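Long-range contacts in endoglucanase (Clostridium thermocellum, PDB 2YIK), which probably hydrolyses internal beta-1,4-glucosidic bonds of cellulose, as a family 9 glycoside hydrolase from a cellulose-degrading bacterium: residues A[216-221]-A[261-266]; A[384-389]-A[479-484]. One frame throughout, in Å; residues are numbered along the deposited sequence.

Contact 1. Residues A[216-221]-A[261-266]; sequences TDIISA and GVVQGE
D217 reaches out from the first turn of helix 216-233 and lays its carboxylate against the backbone of V262 and V263. Its CG is wedged between the backbone N and the carbonyl carbon (chi1 60°), a rotation that swings the carboxylate to the loop 261-266. There OD1 accepts the N-H of V263 at 3.0 Å with a fairly straight approach (154°). The donor comes from the syn side, but 31° out of the carboxylate plane. The second oxygen, OD2, works through a water that donates to it and to V263 O, 3.0 Å from that water. One carboxylate thus handles both polar groups of the V263 backbone, one directly and one by relay, and S275 adds a hydrogen bond of its own to OD2. V262 crosses the D217 side chain at about a right angle, its CB 3.6 Å from OD2.

One residue earlier, T216 holds OG1 beside its own backbone N, and the hydroxyl takes the N-H of G261 at 3.1 Å, a bond less straight than the one from V263. One residue later, the contact turns apolar. I218 and V263 also cross nearly perpendicularly, and the end of the isoleucine, CD1, presses on V263 CG2 at 3.4 Å, closer than usual for two carbons.

The three successive residues at the helix start therefore fasten an irregular loop that follows helix 238-257, mostly through its main chain. Around them, A255 of helix 238-257 packs on T216, D281 of helix 279-293 touches D217, and I209 of strand 206-209 lies against both I218 and V263.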
loop_
_atom_site.group_PDB
_atom_site.type_symbol
_atom_site.label_atom_id
_atom_site.label_comp_id
_atom_site.label_asym_id
_atom_site.label_seq_id
_atom_site.Cartn_x
_atom_site.Cartn_y
_atom_site.Cartn_z
ATOM N N THR A 216 4.292 0.325 -16.953
ATOM C CA THR A 216 4.131 -1.027 -16.444
ATOM C C THR A 216 4.119 -1.199 -14.932
ATOM O O THR A 216 3.288 -1.932 -14.398
ATOM C CB THR A 216 5.216 -1.932 -17.029
ATOM O OG1 THR A 216 5.414 -1.575 -18.402
ATOM C CG2 THR A 216 4.802 -3.403 -16.945
ATOM N N ASP A 217 5.026 -0.528 -14.233
ATOM C CA ASP A 217 5.070 -0.674 -12.787
ATOM C C ASP A 217 3.781 -0.211 -12.106
ATOM O O ASP A 217 3.192 -0.964 -11.330
ATOM C CB ASP A 217 6.299 0.047 -12.207
ATOM C CG ASP A 217 6.311 1.536 -12.509
ATOM O OD1 ASP A 217 5.801 1.934 -13.580
ATOM O OD2 ASP A 217 6.844 2.309 -11.677
ATOM N N ILE A 218 3.328 1.004 -12.404
ATOM C CA ILE A 218 2.101 1.513 -11.785
ATOM C C ILE A 218 0.849 0.775 -12.262
ATOM O O ILE A 218 -0.050 0.511 -11.470
ATOM C CB ILE A 218 1.898 3.040 -12.039
ATOM C CG1 ILE A 218 2.916 3.860 -11.244
ATOM C CG2 ILE A 218 0.502 3.460 -11.616
ATOM C CD1 ILE A 218 4.279 3.832 -11.836
ATOM N N ILE A 219 0.787 0.451 -13.552
ATOM C CA ILE A 219 -0.368 -0.265 -14.100
ATOM C C ILE A 219 -0.513 -1.611 -13.378
ATOM O O ILE A 219 -1.602 -1.974 -12.938
ATOM C CB ILE A 219 -0.226 -0.519 -15.638
ATOM C CG1 ILE A 219 -0.460 0.767 -16.444
ATOM C CG2 ILE A 219 -1.312 -1.474 -16.104
ATOM C CD1 ILE A 219 0.123 1.982 -15.828
ATOM N N SER A 220 0.597 -2.334 -13.247
ATOM C CA SER A 220 0.600 -3.633 -12.579
ATOM C C SER A 220 0.311 -3.524 -11.085
ATOM O O SER A 220 -0.436 -4.332 -10.537
ATOM C CB SER A 220 1.943 -4.337 -12.784
ATOM O OG SER A 220 2.162 -4.611 -14.156
ATOM N N ALA A 221 0.904 -2.530 -10.428
ATOM C CA ALA A 221 0.686 -2.347 -9.000
ATOM C C ALA A 221 -0.799 -2.139 -8.763
ATOM O O ALA A 221 -1.362 -2.673 -7.807
ATOM C CB ALA A 221 1.481 -1.148 -8.482
ATOM N N GLY A 261 8.331 -0.813 -19.094
ATOM C CA GLY A 261 9.114 0.269 -18.527
ATOM C C GLY A 261 8.432 0.824 -17.291
ATOM O O GLY A 261 7.302 0.446 -16.982
ATOM N N VAL A 262 9.108 1.711 -16.570
ATOM C CA VAL A 262 8.504 2.307 -15.384
ATOM C C VAL A 262 8.101 3.740 -15.704
ATOM O O VAL A 262 8.656 4.361 -16.606
ATOM C CB VAL A 262 9.483 2.309 -14.174
ATOM C CG1 VAL A 262 9.909 0.879 -13.847
ATOM C CG2 VAL A 262 10.699 3.183 -14.474
ATOM N N VAL A 263 7.112 4.260 -14.989
ATOM C CA VAL A 263 6.707 5.637 -15.209
ATOM C C VAL A 263 7.927 6.486 -14.826
ATOM O O VAL A 263 8.526 6.293 -13.763
ATOM C CB VAL A 263 5.483 6.002 -14.345
ATOM C CG1 VAL A 263 5.250 7.507 -14.369
ATOM C CG2 VAL A 263 4.242 5.281 -14.885
ATOM N N GLN A 264 8.305 7.404 -15.712
ATOM C CA GLN A 264 9.469 8.264 -15.504
ATOM C C GLN A 264 9.198 9.458 -14.600
ATOM O O GLN A 264 8.066 9.935 -14.503
ATOM C CB GLN A 264 9.999 8.754 -16.855
ATOM C CG GLN A 264 10.462 7.642 -17.778
ATOM C CD GLN A 264 11.687 6.918 -17.240
ATOM O OE1 GLN A 264 12.758 7.513 -17.097
ATOM N NE2 GLN A 264 11.535 5.628 -16.933
ATOM N N GLY A 265 10.253 9.938 -13.946
ATOM C CA GLY A 265 10.127 11.071 -13.045
ATOM C C GLY A 265 9.456 12.292 -13.650
ATOM O O GLY A 265 8.603 12.915 -13.016
ATOM N N GLU A 266 9.834 12.640 -14.878
ATOM C CA GLU A 266 9.268 13.804 -15.564
ATOM C C GLU A 266 7.789 13.622 -15.890
ATOM O O GLU A 266 7.090 14.588 -16.196
ATOM C CB GLU A 266 10.016 14.060 -16.870
ATOM C CG GLU A 266 9.993 12.851 -17.794
ATOM C CD GLU A 266 10.636 13.121 -19.140
ATOM O OE1 GLU A 266 11.132 14.254 -19.344
ATOM O OE2 GLU A 266 10.644 12.203 -19.995
HETATM O O HOH W 1 7.004 5.144 -11.497
#

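Contact 2. Residues A[384-389]-A[479-484]; sequences YVFLNQ and PDASDQ
F386 sets its ring on the start of a type I beta turn, D480 to D483, and Y384 sets its own on P479 just ahead of it, joining two loops of the family 9 catalytic domain. No hydrogen bond crosses between the segments; the contact is made by rings against aliphatic carbons and peptide groups. The F386 ring slots against the start of the turn. A481 CB sits over one of its faces in a CH-pi contact, 4.2 Å from the ring centroid and 24° off the normal. P479 O approaches the same ring differently, at the edge and in its plane, 3.4 Å from CE2, where the ring's C-H edge suits a carbonyl oxygen. A481 N lies 3.5 Å from CZ. The opposite face carries N388 O, offset toward the rim, so the ring is sandwiched between the turn and its own following backbone.

Y384 and P479 come at each other from opposite directions: CG of the proline meets CE2 of the tyrosine at 3.7 Å, obliquely to the ring. Both aromatic side chains extend with CG anti to the backbone N (chi1 173° in Y384, -175° in F386), which carries both rings across to segment 479-484.

A second shell fixes these groups. Y384 stacks on Y427 of helix 416-428, and its OH is hydrogen-bonded to S392 at the start of helix 392-408. D483 hydrogen-bonds through OD1 to Y427 and T380 and through OD2 to the backbone of G382, tying the end of the turn to the loop that leads into Y384. D480 OD1 accepts S482 N, forming an Asx turn, and also takes Q484 N just past the beta turn, each at 2.8 Å, the two donors coming from opposite faces of the carboxylate plane.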
loop_
_atom_site.group_PDB
_atom_site.type_symbol
_atom_site.label_atom_id
_atom_site.label_comp_id
_atom_site.label_asym_id
_atom_site.label_seq_id
_atom_site.Cartn_x
_atom_site.Cartn_y
_atom_site.Cartn_z
ATOM N N TYR A 384 16.002 -3.024 18.014
ATOM C CA TYR A 384 15.113 -2.758 16.886
ATOM C C TYR A 384 15.803 -3.058 15.556
ATOM O O TYR A 384 16.890 -2.543 15.305
ATOM C CB TYR A 384 14.704 -1.287 16.962
ATOM C CG TYR A 384 13.913 -0.726 15.805
ATOM C CD1 TYR A 384 12.651 -1.229 15.481
ATOM C CD2 TYR A 384 14.392 0.370 15.085
ATOM C CE1 TYR A 384 11.881 -0.640 14.473
ATOM C CE2 TYR A 384 13.632 0.964 14.078
ATOM C CZ TYR A 384 12.376 0.454 13.779
ATOM O OH TYR A 384 11.614 1.051 12.802
ATOM N N VAL A 385 15.187 -3.880 14.706
ATOM C CA VAL A 385 15.800 -4.200 13.413
ATOM C C VAL A 385 15.584 -3.017 12.468
ATOM O O VAL A 385 14.467 -2.688 12.071
ATOM C CB VAL A 385 15.261 -5.525 12.827
ATOM C CG1 VAL A 385 16.045 -5.893 11.578
ATOM C CG2 VAL A 385 15.405 -6.647 13.868
ATOM N N PHE A 386 16.707 -2.400 12.122
ATOM C CA PHE A 386 16.805 -1.176 11.330
ATOM C C PHE A 386 17.471 -1.362 9.950
ATOM O O PHE A 386 18.669 -1.625 9.887
ATOM C CB PHE A 386 17.625 -0.222 12.214
ATOM C CG PHE A 386 17.774 1.170 11.699
ATOM C CD1 PHE A 386 18.845 1.507 10.879
ATOM C CD2 PHE A 386 16.910 2.176 12.125
ATOM C CE1 PHE A 386 19.067 2.828 10.497
ATOM C CE2 PHE A 386 17.117 3.501 11.754
ATOM C CZ PHE A 386 18.200 3.830 10.936
ATOM N N LEU A 387 16.713 -1.229 8.857
ATOM C CA LEU A 387 17.295 -1.371 7.508
ATOM C C LEU A 387 18.067 -0.087 7.194
ATOM O O LEU A 387 19.266 -0.117 6.911
ATOM C CB LEU A 387 16.207 -1.609 6.453
ATOM C CG LEU A 387 16.680 -1.723 4.997
ATOM C CD1 LEU A 387 17.789 -2.756 4.869
ATOM C CD2 LEU A 387 15.502 -2.105 4.122
ATOM N N ASN A 388 17.365 1.039 7.223
ATOM C CA ASN A 388 17.981 2.348 7.036
ATOM C C ASN A 388 17.089 3.398 7.702
ATOM O O ASN A 388 15.986 3.082 8.159
ATOM C CB ASN A 388 18.283 2.660 5.551
ATOM C CG ASN A 388 17.054 2.673 4.671
ATOM O OD1 ASN A 388 16.113 3.427 4.910
ATOM N ND2 ASN A 388 17.069 1.850 3.624
ATOM N N GLN A 389 17.559 4.638 7.774
ATOM C CA GLN A 389 16.818 5.703 8.456
ATOM C C GLN A 389 15.538 6.263 7.852
ATOM O O GLN A 389 14.754 6.898 8.562
ATOM C CB GLN A 389 17.754 6.875 8.728
ATOM C CG GLN A 389 18.351 7.462 7.461
ATOM C CD GLN A 389 19.416 8.500 7.755
ATOM O OE1 GLN A 389 19.123 9.685 7.916
ATOM N NE2 GLN A 389 20.660 8.057 7.841
ATOM N N PRO A 479 12.654 5.541 15.061
ATOM C CA PRO A 479 13.905 6.001 15.668
ATOM C C PRO A 479 15.085 5.864 14.713
ATOM O O PRO A 479 14.968 5.230 13.660
ATOM C CB PRO A 479 14.034 5.104 16.894
ATOM C CG PRO A 479 13.467 3.791 16.393
ATOM C CD PRO A 479 12.241 4.233 15.614
ATOM N N ASP A 480 16.217 6.471 15.063
ATOM C CA ASP A 480 17.396 6.354 14.214
ATOM C C ASP A 480 18.177 5.113 14.633
ATOM O O ASP A 480 17.693 4.320 15.435
ATOM C CB ASP A 480 18.279 7.615 14.280
ATOM C CG ASP A 480 18.731 7.967 15.689
ATOM O OD1 ASP A 480 18.897 7.064 16.541
ATOM O OD2 ASP A 480 18.953 9.167 15.937
ATOM N N ALA A 481 19.374 4.934 14.084
ATOM C CA ALA A 481 20.183 3.758 14.391
ATOM C C ALA A 481 20.605 3.658 15.846
ATOM O O ALA A 481 21.035 2.593 16.304
ATOM C CB ALA A 481 21.416 3.734 13.494
ATOM N N SER A 482 20.477 4.755 16.579
ATOM C CA SER A 482 20.881 4.783 17.994
ATOM C C SER A 482 19.665 4.903 18.922
ATOM O O SER A 482 19.787 5.377 20.062
ATOM C CB SER A 482 21.842 5.974 18.217
ATOM O OG SER A 482 23.152 5.722 17.679
ATOM N N ASP A 483 18.507 4.434 18.429
ATOM C CA ASP A 483 17.229 4.503 19.164
ATOM C C ASP A 483 16.855 5.941 19.518
ATOM O O ASP A 483 15.980 6.173 20.367
ATOM C CB ASP A 483 17.291 3.658 20.459
ATOM C CG ASP A 483 17.620 2.177 20.195
ATOM O OD1 ASP A 483 16.741 1.390 19.753
ATOM O OD2 ASP A 483 18.800 1.808 20.403
ATOM N N GLN A 484 17.448 6.937 18.875
ATOM C CA GLN A 484 16.979 8.268 19.245
ATOM C C GLN A 484 15.905 8.773 18.261
ATOM O O GLN A 484 15.748 8.262 17.146
ATOM C CB GLN A 484 18.116 9.287 19.298
ATOM C CG GLN A 484 19.255 8.951 20.275
ATOM C CD GLN A 484 18.819 8.995 21.730
ATOM O OE1 GLN A 484 19.016 9.995 22.435
ATOM N NE2 GLN A 484 18.241 7.892 22.196
#

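Contact 1 and contact 2 bury similar areas and are mostly buried, yet they share no helix or strand. Their centres lie 30 Å apart and their nearest atoms about 18 Å. Contact 1 is nearer the middle of the chain, about 15 Å from its centre, and joins a helix start to a loop; contact 2, at about 22 Å, joins two loops and includes the exposed A481. The chemistry differs accordingly: polar side chains grip main-chain N-H groups across contact 1, whereas aromatic packing spans contact 2, whose aspartates hydrogen-bond within their own segment or to residues beyond the pair.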